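Local structure of tRNA-splicing endonuclease (Sulfolobus tokodaii, 2CV8) at residues Ile21-Lys29 with Tyr94-Arg105. The protein probably cleaves pre-tRNA at both splice sites to release the intron, leaving 2',3'-cyclic phosphate and 5'-hydroxyl ends. Residues are numbered along the deposited sequence; the frame is centred on the assembly and turned at random.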
loop_
_atom_site.group_PDB
_atom_site.type_symbol
_atom_site.label_atom_id
_atom_site.label_comp_id
_atom_site.label_asym_id
_atom_site.label_seq_id
_atom_site.Cartn_x
_atom_site.Cartn_y
_atom_site.Cartn_z
ATOM N N ILE B 21 18.850 -13.876 26.473
ATOM C CA ILE B 21 17.933 -12.913 25.880
ATOM C C ILE B 21 17.729 -13.221 24.392
ATOM O O ILE B 21 16.641 -13.033 23.844
ATOM C CB ILE B 21 18.477 -11.474 26.034
ATOM C CG1 ILE B 21 18.612 -11.128 27.526
ATOM C CG2 ILE B 21 17.548 -10.485 25.344
ATOM C CD1 ILE B 21 19.314 -9.821 27.822
ATOM N N TYR B 22 18.781 -13.704 23.744
ATOM C CA TYR B 22 18.715 -14.025 22.330
ATOM C C TYR B 22 17.961 -15.327 22.143
ATOM O O TYR B 22 17.182 -15.473 21.205
ATOM C CB TYR B 22 20.122 -14.156 21.751
ATOM C CG TYR B 22 20.139 -14.296 20.251
ATOM C CD1 TYR B 22 19.863 -13.205 19.423
ATOM C CD2 TYR B 22 20.409 -15.525 19.655
ATOM C CE1 TYR B 22 19.859 -13.334 18.036
ATOM C CE2 TYR B 22 20.403 -15.666 18.266
ATOM C CZ TYR B 22 20.131 -14.568 17.464
ATOM O OH TYR B 22 20.147 -14.714 16.096
ATOM N N LYS B 23 18.201 -16.282 23.034
ATOM C CA LYS B 23 17.516 -17.565 22.944
ATOM C C LYS B 23 16.012 -17.361 23.089
ATOM O O LYS B 23 15.229 -17.967 22.357
ATOM C CB LYS B 23 18.017 -18.528 24.029
ATOM C CG LYS B 23 19.080 -19.507 23.546
ATOM C CD LYS B 23 19.399 -20.564 24.593
ATOM C CE LYS B 23 20.294 -21.653 24.018
ATOM N NZ LYS B 23 21.596 -21.128 23.515
HETATM N N MSE B 24 15.624 -16.499 24.030
HETATM C CA MSE B 24 14.217 -16.203 24.282
HETATM C C MSE B 24 13.395 -16.173 22.992
HETATM O O MSE B 24 12.342 -16.805 22.900
HETATM C CB MSE B 24 14.074 -14.856 25.005
HETATM C CG MSE B 24 14.553 -14.838 26.453
HETATM SE SE MSE B 24 14.292 -13.098 27.314
HETATM C CE MSE B 24 12.377 -12.981 27.032
ATOM N N GLY B 25 13.876 -15.440 21.995
ATOM C CA GLY B 25 13.152 -15.355 20.745
ATOM C C GLY B 25 13.833 -14.515 19.688
ATOM O O GLY B 25 13.186 -13.759 18.984
ATOM N N TYR B 26 15.143 -14.660 19.561
ATOM C CA TYR B 26 15.900 -13.904 18.570
ATOM C C TYR B 26 15.773 -12.393 18.742
ATOM O O TYR B 26 15.276 -11.692 17.863
ATOM C CB TYR B 26 15.469 -14.299 17.155
ATOM C CG TYR B 26 15.627 -15.776 16.869
ATOM C CD1 TYR B 26 14.610 -16.681 17.178
ATOM C CD2 TYR B 26 16.803 -16.274 16.297
ATOM C CE1 TYR B 26 14.752 -18.044 16.923
ATOM C CE2 TYR B 26 16.959 -17.639 16.038
ATOM C CZ TYR B 26 15.925 -18.519 16.352
ATOM O OH TYR B 26 16.055 -19.865 16.078
ATOM N N TYR B 27 16.218 -11.903 19.892
ATOM C CA TYR B 27 16.197 -10.482 20.173
ATOM C C TYR B 27 17.619 -9.942 20.015
ATOM O O TYR B 27 18.594 -10.651 20.280
ATOM C CB TYR B 27 15.728 -10.214 21.606
ATOM C CG TYR B 27 14.268 -10.503 21.863
ATOM C CD1 TYR B 27 13.834 -11.789 22.165
ATOM C CD2 TYR B 27 13.321 -9.485 21.807
ATOM C CE1 TYR B 27 12.492 -12.049 22.409
ATOM C CE2 TYR B 27 11.975 -9.736 22.040
ATOM C CZ TYR B 27 11.570 -11.014 22.342
ATOM O OH TYR B 27 10.237 -11.248 22.575
ATOM N N GLY B 28 17.733 -8.691 19.588
ATOM C CA GLY B 28 19.036 -8.077 19.427
ATOM C C GLY B 28 19.977 -8.745 18.443
ATOM O O GLY B 28 19.681 -9.799 17.875
ATOM N N LYS B 29 21.131 -8.109 18.256
ATOM C CA LYS B 29 22.161 -8.586 17.349
ATOM C C LYS B 29 23.520 -8.533 18.038
ATOM O O LYS B 29 23.867 -7.541 18.668
ATOM C CB LYS B 29 22.178 -7.704 16.105
ATOM C CG LYS B 29 23.233 -8.070 15.076
ATOM C CD LYS B 29 23.179 -7.121 13.882
ATOM C CE LYS B 29 24.295 -7.406 12.889
ATOM N NZ LYS B 29 25.645 -7.191 13.482
ATOM N N TYR B 94 5.734 -3.417 16.432
ATOM C CA TYR B 94 6.669 -4.383 16.993
ATOM C C TYR B 94 5.979 -5.198 18.068
ATOM O O TYR B 94 5.939 -6.432 18.009
ATOM C CB TYR B 94 7.875 -3.706 17.634
ATOM C CG TYR B 94 8.873 -4.718 18.159
ATOM C CD1 TYR B 94 9.836 -5.270 17.329
ATOM C CD2 TYR B 94 8.804 -5.165 19.465
ATOM C CE1 TYR B 94 10.707 -6.244 17.787
ATOM C CE2 TYR B 94 9.664 -6.148 19.938
ATOM C CZ TYR B 94 10.612 -6.686 19.093
ATOM O OH TYR B 94 11.423 -7.693 19.548
ATOM N N GLU B 95 5.445 -4.483 19.054
ATOM C CA GLU B 95 4.757 -5.082 20.188
ATOM C C GLU B 95 3.590 -5.973 19.776
ATOM O O GLU B 95 3.514 -7.133 20.182
ATOM C CB GLU B 95 4.254 -3.981 21.112
ATOM C CG GLU B 95 3.554 -4.487 22.341
ATOM C CD GLU B 95 2.913 -3.363 23.113
ATOM O OE1 GLU B 95 2.003 -2.712 22.544
ATOM O OE2 GLU B 95 3.319 -3.130 24.274
ATOM N N ASP B 96 2.680 -5.419 18.978
ATOM C CA ASP B 96 1.506 -6.145 18.519
ATOM C C ASP B 96 1.902 -7.441 17.837
ATOM O O ASP B 96 1.347 -8.501 18.120
ATOM C CB ASP B 96 0.704 -5.268 17.559
ATOM C CG ASP B 96 -0.597 -5.927 17.083
ATOM O OD1 ASP B 96 -0.633 -6.443 15.942
ATOM O OD2 ASP B 96 -1.588 -5.916 17.848
ATOM N N LEU B 97 2.871 -7.359 16.938
ATOM C CA LEU B 97 3.311 -8.540 16.236
ATOM C C LEU B 97 4.016 -9.496 17.172
ATOM O O LEU B 97 3.820 -10.713 17.107
ATOM C CB LEU B 97 4.231 -8.158 15.082
ATOM C CG LEU B 97 3.515 -7.538 13.878
ATOM C CD1 LEU B 97 4.485 -7.396 12.716
ATOM C CD2 LEU B 97 2.344 -8.421 13.471
ATOM N N ARG B 98 4.835 -8.946 18.052
ATOM C CA ARG B 98 5.567 -9.775 18.989
ATOM C C ARG B 98 4.574 -10.453 19.943
ATOM O O ARG B 98 4.671 -11.647 20.229
ATOM C CB ARG B 98 6.551 -8.908 19.769
ATOM C CG ARG B 98 7.758 -9.652 20.238
ATOM C CD ARG B 98 8.770 -9.840 19.127
ATOM N NE ARG B 98 9.612 -11.002 19.400
ATOM C CZ ARG B 98 10.830 -11.196 18.906
ATOM N NH1 ARG B 98 11.388 -10.308 18.106
ATOM N NH2 ARG B 98 11.489 -12.294 19.212
ATOM N N GLU B 99 3.599 -9.679 20.410
ATOM C CA GLU B 99 2.588 -10.181 21.330
ATOM C C GLU B 99 1.764 -11.292 20.697
ATOM O O GLU B 99 1.226 -12.152 21.394
ATOM C CB GLU B 99 1.676 -9.037 21.774
ATOM C CG GLU B 99 1.037 -9.264 23.133
ATOM C CD GLU B 99 2.050 -9.317 24.266
ATOM O OE1 GLU B 99 1.658 -9.643 25.404
ATOM O OE2 GLU B 99 3.237 -9.028 24.027
ATOM N N LYS B 100 1.673 -11.272 19.372
ATOM C CA LYS B 100 0.926 -12.285 18.635
ATOM C C LYS B 100 1.764 -13.529 18.377
ATOM O O LYS B 100 1.305 -14.472 17.733
ATOM C CB LYS B 100 0.409 -11.720 17.307
ATOM C CG LYS B 100 -0.807 -10.846 17.476
ATOM C CD LYS B 100 -1.293 -10.238 16.172
ATOM C CE LYS B 100 -2.435 -9.258 16.448
ATOM N NZ LYS B 100 -2.863 -8.521 15.234
ATOM N N GLY B 101 3.000 -13.523 18.861
ATOM C CA GLY B 101 3.843 -14.689 18.692
ATOM C C GLY B 101 4.821 -14.736 17.537
ATOM O O GLY B 101 5.545 -15.719 17.399
ATOM N N TYR B 102 4.847 -13.709 16.696
ATOM C CA TYR B 102 5.794 -13.712 15.586
ATOM C C TYR B 102 7.170 -13.330 16.136
ATOM O O TYR B 102 7.280 -12.758 17.222
ATOM C CB TYR B 102 5.405 -12.690 14.508
ATOM C CG TYR B 102 4.066 -12.896 13.836
ATOM C CD1 TYR B 102 2.879 -12.528 14.467
ATOM C CD2 TYR B 102 3.986 -13.425 12.542
ATOM C CE1 TYR B 102 1.646 -12.671 13.825
ATOM C CE2 TYR B 102 2.758 -13.571 11.895
ATOM C CZ TYR B 102 1.590 -13.190 12.539
ATOM O OH TYR B 102 0.367 -13.314 11.899
ATOM N N VAL B 103 8.212 -13.676 15.394
ATOM C CA VAL B 103 9.564 -13.305 15.764
ATOM C C VAL B 103 9.818 -12.109 14.841
ATOM O O VAL B 103 9.794 -12.232 13.620
ATOM C CB VAL B 103 10.556 -14.452 15.480
ATOM C CG1 VAL B 103 11.978 -14.037 15.807
ATOM C CG2 VAL B 103 10.186 -15.635 16.332
ATOM N N VAL B 104 10.024 -10.947 15.440
ATOM C CA VAL B 104 10.229 -9.712 14.701
ATOM C C VAL B 104 11.674 -9.238 14.663
ATOM O O VAL B 104 12.287 -8.993 15.695
ATOM C CB VAL B 104 9.370 -8.595 15.317
ATOM C CG1 VAL B 104 9.479 -7.316 14.490
ATOM C CG2 VAL B 104 7.936 -9.072 15.427
ATOM N N ARG B 105 12.207 -9.090 13.459
ATOM C CA ARG B 105 13.573 -8.630 13.280
ATOM C C ARG B 105 13.553 -7.347 12.467
ATOM O O ARG B 105 12.504 -6.919 11.984
ATOM C CB ARG B 105 14.394 -9.673 12.519
ATOM C CG ARG B 105 14.491 -11.038 13.182
ATOM C CD ARG B 105 15.897 -11.303 13.691
ATOM N NE ARG B 105 16.041 -10.951 15.100
ATOM C CZ ARG B 105 17.190 -10.594 15.672
ATOM N NH1 ARG B 105 18.306 -10.528 14.955
ATOM N NH2 ARG B 105 17.225 -10.314 16.969
#
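At the interface between the N-terminal and catalytic domains of this archaeal splicing endonuclease, two arginines, Arg98 and Arg105, meet the turn that follows helix 15-25. Arg98, on helix 87-99, lays its guanidinium over one face of the Tyr27 ring, its CZ 3.8 Å from the ring centroid. The two planes differ by only 24°, which together with the position over the face satisfies the criteria for a cation-pi stack. CA of Val103 lies over the opposite face of this guanidinium. Tyr27 reaches it because CG stands anti to its carbonyl carbon (chi1 -70°), turning the ring back although CB points away. Tyr94 OH comes to 3.3 Å from Tyr27 CE2, while Tyr55 and Leu56 of helix 50-58 also pack on Tyr27. Replacing Tyr27 by an alanine is likely to leave the Arg98 guanidinium without the ring it lies on and to open a gap beside Tyr94 OH.

Arg105, bent at chi2 and chi3, turns the edge of its guanidinium to the turn. Its NH2 gives a nearly straight bond to Gly28 O (2.7 Å, 168°), lying close to the guanidinium plane, and NE bonds weakly to Tyr26 O at 3.0 Å. Tyr26 CB meanwhile packs on Val103 CG1 at 3.8 Å. Since Arg105 also lies near the predicted catalytic Tyr117, the two carbonyls probably help orient a cationic group bordering the active site.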